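Porin (Rhodobacter capsulatus, PDB 2POR) assembles as a homotrimer and forms outer-membrane channels for the passive diffusion of small hydrophilic solutes up to about 0.6 kDa. Local coordinates at residues E1-M10 against S22-S32; E88-R97 against S289-K298. All blocks are in the same frame, centred on the assembly; numbering follows the deposited sequence.

Contact 1: residues E1-M10 against S22-S32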
loop_
_atom_site.group_PDB
_atom_site.type_symbol
_atom_site.label_atom_id
_atom_site.label_comp_id
_atom_site.label_asym_id
_atom_site.label_seq_id
_atom_site.Cartn_x
_atom_site.Cartn_y
_atom_site.Cartn_z
ATOM N N GLU A 1 0.154 -3.863 20.840
ATOM C CA GLU A 1 -1.232 -3.915 20.401
ATOM C C GLU A 1 -1.511 -3.092 19.116
ATOM O O GLU A 1 -0.971 -1.987 19.031
ATOM C CB GLU A 1 -2.052 -3.404 21.567
ATOM C CG GLU A 1 -3.556 -3.336 21.334
ATOM C CD GLU A 1 -4.336 -2.552 22.395
ATOM O OE1 GLU A 1 -3.746 -1.739 23.127
ATOM O OE2 GLU A 1 -5.553 -2.755 22.472
ATOM N N VAL A 2 -2.378 -3.530 18.194
ATOM C CA VAL A 2 -2.687 -2.837 16.941
ATOM C C VAL A 2 -4.190 -2.629 16.834
ATOM O O VAL A 2 -4.925 -3.613 16.815
ATOM C CB VAL A 2 -2.204 -3.662 15.684
ATOM C CG1 VAL A 2 -2.468 -2.822 14.436
ATOM C CG2 VAL A 2 -0.723 -4.006 15.742
ATOM N N LYS A 3 -4.708 -1.411 16.750
ATOM C CA LYS A 3 -6.125 -1.148 16.584
ATOM C C LYS A 3 -6.394 -0.523 15.210
ATOM O O LYS A 3 -5.529 0.161 14.661
ATOM C CB LYS A 3 -6.632 -0.164 17.637
ATOM C CG LYS A 3 -6.585 -0.693 19.056
ATOM C CD LYS A 3 -7.572 0.092 19.920
ATOM C CE LYS A 3 -7.988 -0.757 21.139
ATOM N NZ LYS A 3 -8.554 -2.064 20.789
ATOM N N LEU A 4 -7.593 -0.708 14.701
ATOM C CA LEU A 4 -8.023 -0.213 13.435
ATOM C C LEU A 4 -9.126 0.765 13.565
ATOM O O LEU A 4 -10.032 0.613 14.374
ATOM C CB LEU A 4 -8.546 -1.320 12.551
ATOM C CG LEU A 4 -7.578 -2.405 12.054
ATOM C CD1 LEU A 4 -8.242 -3.374 11.117
ATOM C CD2 LEU A 4 -6.511 -1.756 11.225
ATOM N N SER A 5 -9.099 1.808 12.770
ATOM C CA SER A 5 -10.228 2.709 12.632
ATOM C C SER A 5 -10.215 3.160 11.159
ATOM O O SER A 5 -9.305 2.744 10.420
ATOM C CB SER A 5 -10.085 3.901 13.542
ATOM O OG SER A 5 -8.888 4.648 13.402
ATOM N N GLY A 6 -11.141 3.971 10.693
ATOM C CA GLY A 6 -11.158 4.398 9.299
ATOM C C GLY A 6 -12.130 5.501 9.088
ATOM O O GLY A 6 -12.819 5.991 9.997
ATOM N N ASP A 7 -12.172 5.969 7.857
ATOM C CA ASP A 7 -13.133 6.983 7.470
ATOM C C ASP A 7 -13.381 6.850 5.970
ATOM O O ASP A 7 -12.690 6.090 5.279
ATOM C CB ASP A 7 -12.640 8.409 7.817
ATOM C CG ASP A 7 -11.250 8.777 7.311
ATOM O OD1 ASP A 7 -11.003 8.701 6.117
ATOM O OD2 ASP A 7 -10.403 9.093 8.115
ATOM N N ALA A 8 -14.426 7.507 5.493
ATOM C CA ALA A 8 -14.832 7.475 4.085
ATOM C C ALA A 8 -15.723 8.678 3.840
ATOM O O ALA A 8 -16.150 9.357 4.798
ATOM C CB ALA A 8 -15.608 6.204 3.725
ATOM N N ARG A 9 -15.902 9.089 2.575
ATOM C CA ARG A 9 -16.751 10.219 2.244
ATOM C C ARG A 9 -17.207 10.050 0.816
ATOM O O ARG A 9 -16.568 9.304 0.048
ATOM C CB ARG A 9 -15.983 11.530 2.433
ATOM C CG ARG A 9 -14.911 11.771 1.389
ATOM C CD ARG A 9 -14.026 12.862 1.881
ATOM N NE ARG A 9 -13.114 13.206 0.802
ATOM C CZ ARG A 9 -12.033 13.986 0.965
ATOM N NH1 ARG A 9 -11.671 14.502 2.150
ATOM N NH2 ARG A 9 -11.276 14.221 -0.124
ATOM N N MET A 10 -18.343 10.594 0.435
ATOM C CA MET A 10 -18.825 10.503 -0.943
ATOM C C MET A 10 -19.808 11.629 -1.176
ATOM O O MET A 10 -20.436 12.107 -0.227
ATOM C CB MET A 10 -19.483 9.160 -1.262
ATOM C CG MET A 10 -20.791 8.868 -0.590
ATOM S SD MET A 10 -21.459 7.346 -1.257
ATOM C CE MET A 10 -22.587 7.205 0.073
ATOM N N SER A 22 -16.857 12.790 -6.036
ATOM C CA SER A 22 -15.618 12.769 -5.292
ATOM C C SER A 22 -15.827 11.842 -4.084
ATOM O O SER A 22 -16.750 12.056 -3.301
ATOM C CB SER A 22 -15.292 14.151 -4.841
ATOM O OG SER A 22 -13.987 14.160 -4.299
ATOM N N SER A 23 -15.030 10.802 -3.910
ATOM C CA SER A 23 -15.189 9.867 -2.807
ATOM C C SER A 23 -13.848 9.283 -2.399
ATOM O O SER A 23 -12.868 9.430 -3.140
ATOM C CB SER A 23 -16.160 8.793 -3.260
ATOM O OG SER A 23 -15.705 7.957 -4.303
ATOM N N ARG A 24 -13.678 8.697 -1.218
ATOM C CA ARG A 24 -12.451 8.032 -0.816
ATOM C C ARG A 24 -12.759 7.188 0.422
ATOM O O ARG A 24 -13.793 7.409 1.050
ATOM C CB ARG A 24 -11.350 8.988 -0.396
ATOM C CG ARG A 24 -11.482 9.791 0.835
ATOM C CD ARG A 24 -10.182 10.413 1.151
ATOM N NE ARG A 24 -10.375 11.112 2.417
ATOM C CZ ARG A 24 -9.594 12.053 2.935
ATOM N NH1 ARG A 24 -8.508 12.517 2.326
ATOM N NH2 ARG A 24 -9.868 12.482 4.164
ATOM N N SER A 25 -11.900 6.265 0.789
ATOM C CA SER A 25 -11.989 5.581 2.066
ATOM C C SER A 25 -10.557 5.384 2.502
ATOM O O SER A 25 -9.628 5.265 1.678
ATOM C CB SER A 25 -12.746 4.239 1.938
ATOM O OG SER A 25 -12.360 3.371 0.911
ATOM N N ARG A 26 -10.303 5.386 3.818
ATOM C CA ARG A 26 -8.970 5.254 4.410
ATOM C C ARG A 26 -9.067 4.349 5.659
ATOM O O ARG A 26 -10.159 4.245 6.242
ATOM C CB ARG A 26 -8.433 6.617 4.856
ATOM C CG ARG A 26 -8.485 7.620 3.702
ATOM C CD ARG A 26 -7.724 8.862 4.042
ATOM N NE ARG A 26 -8.292 9.456 5.210
ATOM C CZ ARG A 26 -7.753 10.488 5.840
ATOM N NH1 ARG A 26 -6.641 11.074 5.444
ATOM N NH2 ARG A 26 -8.320 10.931 6.959
ATOM N N VAL A 27 -7.983 3.707 6.063
ATOM C CA VAL A 27 -7.904 2.889 7.279
ATOM C C VAL A 27 -6.687 3.430 8.014
ATOM O O VAL A 27 -5.655 3.735 7.381
ATOM C CB VAL A 27 -7.724 1.398 6.921
ATOM C CG1 VAL A 27 -7.269 0.537 8.096
ATOM C CG2 VAL A 27 -9.086 0.910 6.458
ATOM N N LEU A 28 -6.835 3.603 9.339
ATOM C CA LEU A 28 -5.758 4.000 10.217
ATOM C C LEU A 28 -5.341 2.835 11.132
ATOM O O LEU A 28 -6.165 2.133 11.720
ATOM C CB LEU A 28 -6.213 5.219 11.034
ATOM C CG LEU A 28 -5.282 5.711 12.144
ATOM C CD1 LEU A 28 -3.993 6.330 11.613
ATOM C CD2 LEU A 28 -6.024 6.762 12.909
ATOM N N PHE A 29 -4.054 2.542 11.206
ATOM C CA PHE A 29 -3.480 1.543 12.099
ATOM C C PHE A 29 -2.990 2.301 13.311
ATOM O O PHE A 29 -2.163 3.204 13.125
ATOM C CB PHE A 29 -2.274 0.855 11.495
ATOM C CG PHE A 29 -2.619 0.105 10.231
ATOM C CD1 PHE A 29 -3.327 -1.068 10.286
ATOM C CD2 PHE A 29 -2.234 0.615 8.996
ATOM C CE1 PHE A 29 -3.656 -1.727 9.117
ATOM C CE2 PHE A 29 -2.562 -0.046 7.828
ATOM C CZ PHE A 29 -3.276 -1.217 7.884
ATOM N N THR A 30 -3.451 2.027 14.550
ATOM C CA THR A 30 -2.911 2.692 15.745
ATOM C C THR A 30 -2.255 1.628 16.586
ATOM O O THR A 30 -2.886 0.620 16.909
ATOM C CB THR A 30 -3.990 3.325 16.533
ATOM O OG1 THR A 30 -4.624 4.272 15.697
ATOM C CG2 THR A 30 -3.448 4.010 17.728
ATOM N N MET A 31 -0.982 1.776 16.895
ATOM C CA MET A 31 -0.242 0.754 17.600
ATOM C C MET A 31 0.183 1.317 18.920
ATOM O O MET A 31 0.537 2.498 18.995
ATOM C CB MET A 31 0.977 0.335 16.800
ATOM C CG MET A 31 0.519 -0.228 15.462
ATOM S SD MET A 31 1.838 -1.044 14.573
ATOM C CE MET A 31 2.646 0.374 13.945
ATOM N N SER A 32 0.117 0.537 20.011
ATOM C CA SER A 32 0.471 1.072 21.337
ATOM C C SER A 32 1.028 0.008 22.275
ATOM O O SER A 32 0.845 -1.203 22.011
ATOM C CB SER A 32 -0.759 1.734 21.991
ATOM O OG SER A 32 -1.877 0.866 21.881
HETATM O O HOH W 1 -6.765 3.213 14.514
HETATM O O HOH W 2 -12.355 10.018 4.100
HETATM O O HOH W 3 -12.983 12.847 -2.034
#

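Contact 2: residues E88-R97 against S289-K298. With CA (calcium ion), chain C; C8E ((hydroxyethyloxy)tri(ethyloxy)octane), chain F.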
loop_
_atom_site.group_PDB
_atom_site.type_symbol
_atom_site.label_atom_id
_atom_site.label_comp_id
_atom_site.label_asym_id
_atom_site.label_seq_id
_atom_site.Cartn_x
_atom_site.Cartn_y
_atom_site.Cartn_z
ATOM N N GLU A 88 -12.736 23.664 9.483
ATOM C CA GLU A 88 -12.635 22.972 8.221
ATOM C C GLU A 88 -13.953 22.982 7.528
ATOM O O GLU A 88 -14.981 22.552 8.053
ATOM C CB GLU A 88 -12.150 21.553 8.489
ATOM C CG GLU A 88 -11.959 20.787 7.218
ATOM C CD GLU A 88 -11.323 19.415 7.386
ATOM O OE1 GLU A 88 -10.237 19.276 7.932
ATOM O OE2 GLU A 88 -11.909 18.458 6.915
ATOM N N VAL A 89 -13.911 23.491 6.315
ATOM C CA VAL A 89 -15.096 23.610 5.495
ATOM C C VAL A 89 -15.095 22.591 4.373
ATOM O O VAL A 89 -14.044 22.373 3.746
ATOM C CB VAL A 89 -15.146 25.059 4.949
ATOM C CG1 VAL A 89 -16.254 25.184 3.904
ATOM C CG2 VAL A 89 -15.354 26.032 6.109
ATOM N N GLY A 90 -16.319 22.065 4.157
ATOM C CA GLY A 90 -16.740 21.143 3.104
ATOM C C GLY A 90 -16.458 19.658 3.397
ATOM O O GLY A 90 -15.514 19.331 4.118
ATOM N N TYR A 91 -17.230 18.709 2.854
ATOM C CA TYR A 91 -16.979 17.300 3.102
ATOM C C TYR A 91 -15.664 16.860 2.503
ATOM O O TYR A 91 -15.118 15.880 2.980
ATOM C CB TYR A 91 -18.127 16.460 2.547
ATOM C CG TYR A 91 -18.040 15.946 1.114
ATOM C CD1 TYR A 91 -17.465 14.731 0.867
ATOM C CD2 TYR A 91 -18.550 16.677 0.059
ATOM C CE1 TYR A 91 -17.404 14.261 -0.421
ATOM C CE2 TYR A 91 -18.500 16.209 -1.242
ATOM C CZ TYR A 91 -17.920 15.004 -1.459
ATOM O OH TYR A 91 -17.822 14.515 -2.725
ATOM N N THR A 92 -15.119 17.506 1.442
ATOM C CA THR A 92 -13.839 17.099 0.831
ATOM C C THR A 92 -12.684 17.922 1.407
ATOM O O THR A 92 -11.546 17.665 1.048
ATOM C CB THR A 92 -13.853 17.287 -0.737
ATOM O OG1 THR A 92 -14.080 18.671 -0.965
ATOM C CG2 THR A 92 -14.943 16.572 -1.467
ATOM N N ASP A 93 -12.921 18.874 2.334
ATOM C CA ASP A 93 -11.975 19.842 2.893
ATOM C C ASP A 93 -11.553 20.745 1.741
ATOM O O ASP A 93 -10.547 20.508 1.048
ATOM C CB ASP A 93 -10.736 19.157 3.527
ATOM C CG ASP A 93 -9.745 20.093 4.193
ATOM O OD1 ASP A 93 -9.947 21.307 4.346
ATOM O OD2 ASP A 93 -8.681 19.639 4.604
ATOM N N LEU A 94 -12.383 21.761 1.487
ATOM C CA LEU A 94 -12.231 22.612 0.294
ATOM C C LEU A 94 -11.084 23.581 0.432
ATOM O O LEU A 94 -11.281 24.758 0.703
ATOM C CB LEU A 94 -13.494 23.419 0.025
ATOM C CG LEU A 94 -14.702 22.692 -0.445
ATOM C CD1 LEU A 94 -15.924 23.630 -0.344
ATOM C CD2 LEU A 94 -14.465 22.183 -1.846
ATOM N N ASP A 95 -9.862 23.112 0.238
ATOM C CA ASP A 95 -8.689 23.953 0.356
ATOM C C ASP A 95 -8.228 24.559 -0.970
ATOM O O ASP A 95 -7.213 25.235 -1.065
ATOM C CB ASP A 95 -7.560 23.164 0.877
ATOM C CG ASP A 95 -7.657 22.847 2.345
ATOM O OD1 ASP A 95 -8.222 23.598 3.120
ATOM O OD2 ASP A 95 -7.144 21.817 2.751
ATOM N N ASP A 96 -8.994 24.312 -2.004
ATOM C CA ASP A 96 -8.676 24.680 -3.373
ATOM C C ASP A 96 -8.412 26.176 -3.566
ATOM O O ASP A 96 -7.626 26.525 -4.444
ATOM C CB ASP A 96 -9.843 24.225 -4.259
ATOM C CG ASP A 96 -10.224 22.759 -4.119
ATOM O OD1 ASP A 96 -10.932 22.359 -3.175
ATOM O OD2 ASP A 96 -9.770 22.021 -4.983
ATOM N N ARG A 97 -9.018 27.098 -2.802
ATOM C CA ARG A 97 -8.825 28.536 -2.953
ATOM C C ARG A 97 -7.999 29.131 -1.843
ATOM O O ARG A 97 -7.931 30.359 -1.680
ATOM C CB ARG A 97 -10.205 29.210 -3.029
ATOM C CG ARG A 97 -11.049 28.875 -4.250
ATOM C CD ARG A 97 -10.386 29.401 -5.536
ATOM N NE ARG A 97 -11.194 29.007 -6.674
ATOM C CZ ARG A 97 -10.931 27.937 -7.454
ATOM N NH1 ARG A 97 -9.862 27.178 -7.243
ATOM N NH2 ARG A 97 -11.802 27.523 -8.395
ATOM N N SER A 289 -10.350 33.393 -9.784
ATOM C CA SER A 289 -11.079 32.549 -8.861
ATOM C C SER A 289 -12.591 32.535 -8.864
ATOM O O SER A 289 -13.274 33.520 -8.543
ATOM C CB SER A 289 -10.582 32.879 -7.464
ATOM O OG SER A 289 -9.177 32.612 -7.453
ATOM N N ASP A 290 -13.095 31.364 -9.281
ATOM C CA ASP A 290 -14.528 31.086 -9.161
ATOM C C ASP A 290 -14.609 30.292 -7.845
ATOM O O ASP A 290 -13.659 29.603 -7.464
ATOM C CB ASP A 290 -15.107 30.163 -10.224
ATOM C CG ASP A 290 -14.416 30.160 -11.576
ATOM O OD1 ASP A 290 -13.443 29.399 -11.759
ATOM O OD2 ASP A 290 -14.897 30.911 -12.428
ATOM N N MET A 291 -15.748 30.380 -7.168
ATOM C CA MET A 291 -16.014 29.711 -5.907
ATOM C C MET A 291 -16.108 28.200 -6.091
ATOM O O MET A 291 -16.776 27.749 -7.052
ATOM C CB MET A 291 -17.314 30.234 -5.397
ATOM C CG MET A 291 -17.760 29.784 -4.027
ATOM S SD MET A 291 -19.478 30.321 -3.847
ATOM C CE MET A 291 -20.268 29.204 -4.978
ATOM N N VAL A 292 -15.416 27.471 -5.184
ATOM C CA VAL A 292 -15.543 26.010 -5.113
ATOM C C VAL A 292 -16.644 25.678 -4.074
ATOM O O VAL A 292 -16.994 26.498 -3.207
ATOM C CB VAL A 292 -14.192 25.315 -4.709
ATOM C CG1 VAL A 292 -13.244 25.557 -5.852
ATOM C CG2 VAL A 292 -13.597 25.814 -3.410
ATOM N N ALA A 293 -17.271 24.520 -4.152
ATOM C CA ALA A 293 -18.343 24.144 -3.243
ATOM C C ALA A 293 -18.424 22.626 -3.199
ATOM O O ALA A 293 -17.905 21.956 -4.113
ATOM C CB ALA A 293 -19.689 24.656 -3.744
ATOM N N ASP A 294 -19.041 22.005 -2.181
ATOM C CA ASP A 294 -19.290 20.570 -2.242
ATOM C C ASP A 294 -20.478 20.201 -1.372
ATOM O O ASP A 294 -20.917 21.054 -0.576
ATOM C CB ASP A 294 -18.051 19.807 -1.800
ATOM C CG ASP A 294 -17.620 19.881 -0.343
ATOM O OD1 ASP A 294 -18.399 20.125 0.573
ATOM O OD2 ASP A 294 -16.446 19.656 -0.107
ATOM N N LEU A 295 -20.965 18.979 -1.510
ATOM C CA LEU A 295 -22.064 18.503 -0.702
ATOM C C LEU A 295 -21.959 17.005 -0.680
ATOM O O LEU A 295 -21.980 16.356 -1.733
ATOM C CB LEU A 295 -23.392 18.920 -1.312
ATOM C CG LEU A 295 -24.640 18.419 -0.507
ATOM C CD1 LEU A 295 -24.669 19.042 0.888
ATOM C CD2 LEU A 295 -25.910 18.818 -1.201
ATOM N N GLY A 296 -21.832 16.394 0.499
ATOM C CA GLY A 296 -21.751 14.950 0.542
ATOM C C GLY A 296 -21.915 14.452 1.967
ATOM O O GLY A 296 -22.432 15.172 2.824
ATOM N N VAL A 297 -21.469 13.234 2.224
ATOM C CA VAL A 297 -21.556 12.608 3.552
ATOM C C VAL A 297 -20.180 12.169 4.014
ATOM O O VAL A 297 -19.360 11.770 3.182
ATOM C CB VAL A 297 -22.536 11.378 3.533
ATOM C CG1 VAL A 297 -23.944 11.897 3.334
ATOM C CG2 VAL A 297 -22.294 10.415 2.405
ATOM N N LYS A 298 -19.836 12.271 5.290
ATOM C CA LYS A 298 -18.546 11.840 5.813
ATOM C C LYS A 298 -18.835 10.724 6.808
ATOM O O LYS A 298 -19.851 10.817 7.501
ATOM C CB LYS A 298 -17.846 12.957 6.547
ATOM C CG LYS A 298 -17.261 13.964 5.577
ATOM C CD LYS A 298 -16.793 15.126 6.361
ATOM C CE LYS A 298 -15.578 14.698 7.081
ATOM N NZ LYS A 298 -15.081 15.823 7.851
HETATM CA CA CA C . -7.797 21.874 5.055
HETATM C C1 C8E F . -23.364 26.509 2.994
HETATM C C2 C8E F . -23.339 24.969 2.920
HETATM C C3 C8E F . -23.967 24.326 1.673
HETATM C C4 C8E F . -23.159 24.373 0.370
HETATM C C5 C8E F . -23.946 23.565 -0.654
HETATM C C6 C8E F . -23.418 23.687 -2.071
HETATM C C7 C8E F . -24.515 23.352 -3.098
HETATM C C8 C8E F . -24.659 21.867 -3.464
HETATM O O9 C8E F . -25.905 21.372 -4.018
HETATM C C10 C8E F . -26.006 21.192 -5.453
HETATM C C11 C8E F . -25.916 19.823 -6.155
HETATM O O12 C8E F . -26.400 19.781 -7.511
HETATM C C13 C8E F . -25.397 19.726 -8.546
HETATM C C14 C8E F . -25.442 18.702 -9.707
HETATM O O15 C8E F . -25.072 17.312 -9.568
HETATM C C16 C8E F . -24.032 16.926 -10.482
HETATM C C17 C8E F . -23.761 15.453 -10.742
HETATM O O18 C8E F . -22.731 15.080 -11.654
HETATM C C19 C8E F . -23.271 14.231 -12.668
HETATM C C20 C8E F . -23.501 14.814 -14.059
HETATM O O21 C8E F . -24.179 13.935 -14.956
HETATM O O HOH W 4 -14.538 18.222 6.293
HETATM O O HOH W 5 -8.175 21.121 7.292
HETATM O O HOH W 6 -6.006 20.542 5.294
#

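Contact 1: residues E1-M10 against S22-S32
Arg26 takes hold of Asp7 side-on, its NE 3.0 Å from Asp7 OD1 and its NH2 3.0 Å from Asp7 OD2. OD1 receives NE on its syn lone pair, whereas OD2 is met on the syn side but out of the carboxylate plane. Replacing Arg26 with an alanine would probably cost the Asp7 carboxylate both of these N-H partners and leave it freer to turn. Next along the same face, the Arg9 guanidinium lies flat on that of Arg24, centres 3.7 Å apart and planes within 13°, with Arg9 NH1 over the middle of its neighbour. The opposite face of Arg24 meets Arg26, whose NE sits toward its rim. Both Arg9 and Arg24 hold CG between the backbone N and the carbonyl carbon (chi1 71° and 68°) and then run extended to NE, which brings the two planar ends together. The nearby Asp7 charge is likely to ease the crowding of these cations. One water joins Asp7 OD1 to Arg24 NE; a second joins Arg9 NE to Ser22 OG, which also bonds Glu141 of the second subunit.

Beneath these groups is the first antiparallel hairpin of the porin barrel. Its hydrogen-bonded pairs include Lys3 with Thr30 (Lys3 N to Thr30 O 2.7 Å) and Ser5 with Leu28, where a water ties Ser5 OG to Thr30 OG1. On the other face, Leu4 CD2 comes obliquely to within 3.4 Å of Phe29 CD1, and Val2 CG2 lies 4.0 Å from Met31 CG. Gly6 CA lies 3.2 Å from Arg26 O. Leu4 and Val2 also pack on neighbouring subunits, placing this apolar face at the trimer interface.

Contact 2: residues E88-R97 against S289-K298
A type I turn from Gly90 to Asp93 brings the 88-97 loop down on strand 292-298, with Gly90 CA 6.0 Å from Asp294 CA. A chi1 of 68° swings the Asp294 carboxylate in under the turn, within reach of its amides. OD1 accepts Tyr91 N; OD2 accepts both Thr92 N, from above the carboxylate plane, and Thr92 OG1, 2.7 Å from Asp294 OD2, which uses its anti lone pair for the hydroxyl. Three donors thus fix the group's rotation, and Leu94 CG packs 3.5 Å from Asp294 OD2.

The Tyr91 ring is sandwiched: Gly296 CA makes a CH-pi contact over one face, 3.9 Å from the Tyr91 ring centroid, while Thr92 CG2 lies over the other. With no side chain, Gly296 lets the ring lie directly against the strand backbone. The Tyr91 hydroxyl is hydrogen-bonded to Ser22 O. Further along, Leu94 CD2 meets Val292 CG2, and Arg97 points NE and NH2 at a single acceptor, Arg97 NE being 2.7 Å from Asp290 O. Val292 CG1 lies over a face of that guanidinium. At the far end a water links Glu88 OE2, Gly90 O and Lys298 NZ.

Asp93 and Asp95 turn away from the strand, and each binds calcium through both carboxylate oxygens; two waters, Asn100 and Asp101 complete the site. A loop between the fifth and sixth strands, folded inward against the barrel wall, matches the constriction loop of general porins, here tied to the last strand and probably made more rigid by the bound calcium.

Overall arrangement
Contact 1 and contact 2 are both partly buried and share one stretch of barrel wall, since strands 2-14 and 292-300 are neighbours where the barrel closes; Met10 O and Val297 N join them. Contact 1 is strand on strand, held by a ladder of backbone bonds, with the arginine cluster and Asp7 on one face and a mostly apolar face toward the other subunits. Contact 2 lays an irregular loop on a strand, so side chains, carboxylate and guanidinium above all, do the bonding. No neighbouring subunit touches it, but detergent lies against its strand. Arg9 couples the two from the side of contact 1, packing against Tyr91 and Thr92 of the loop.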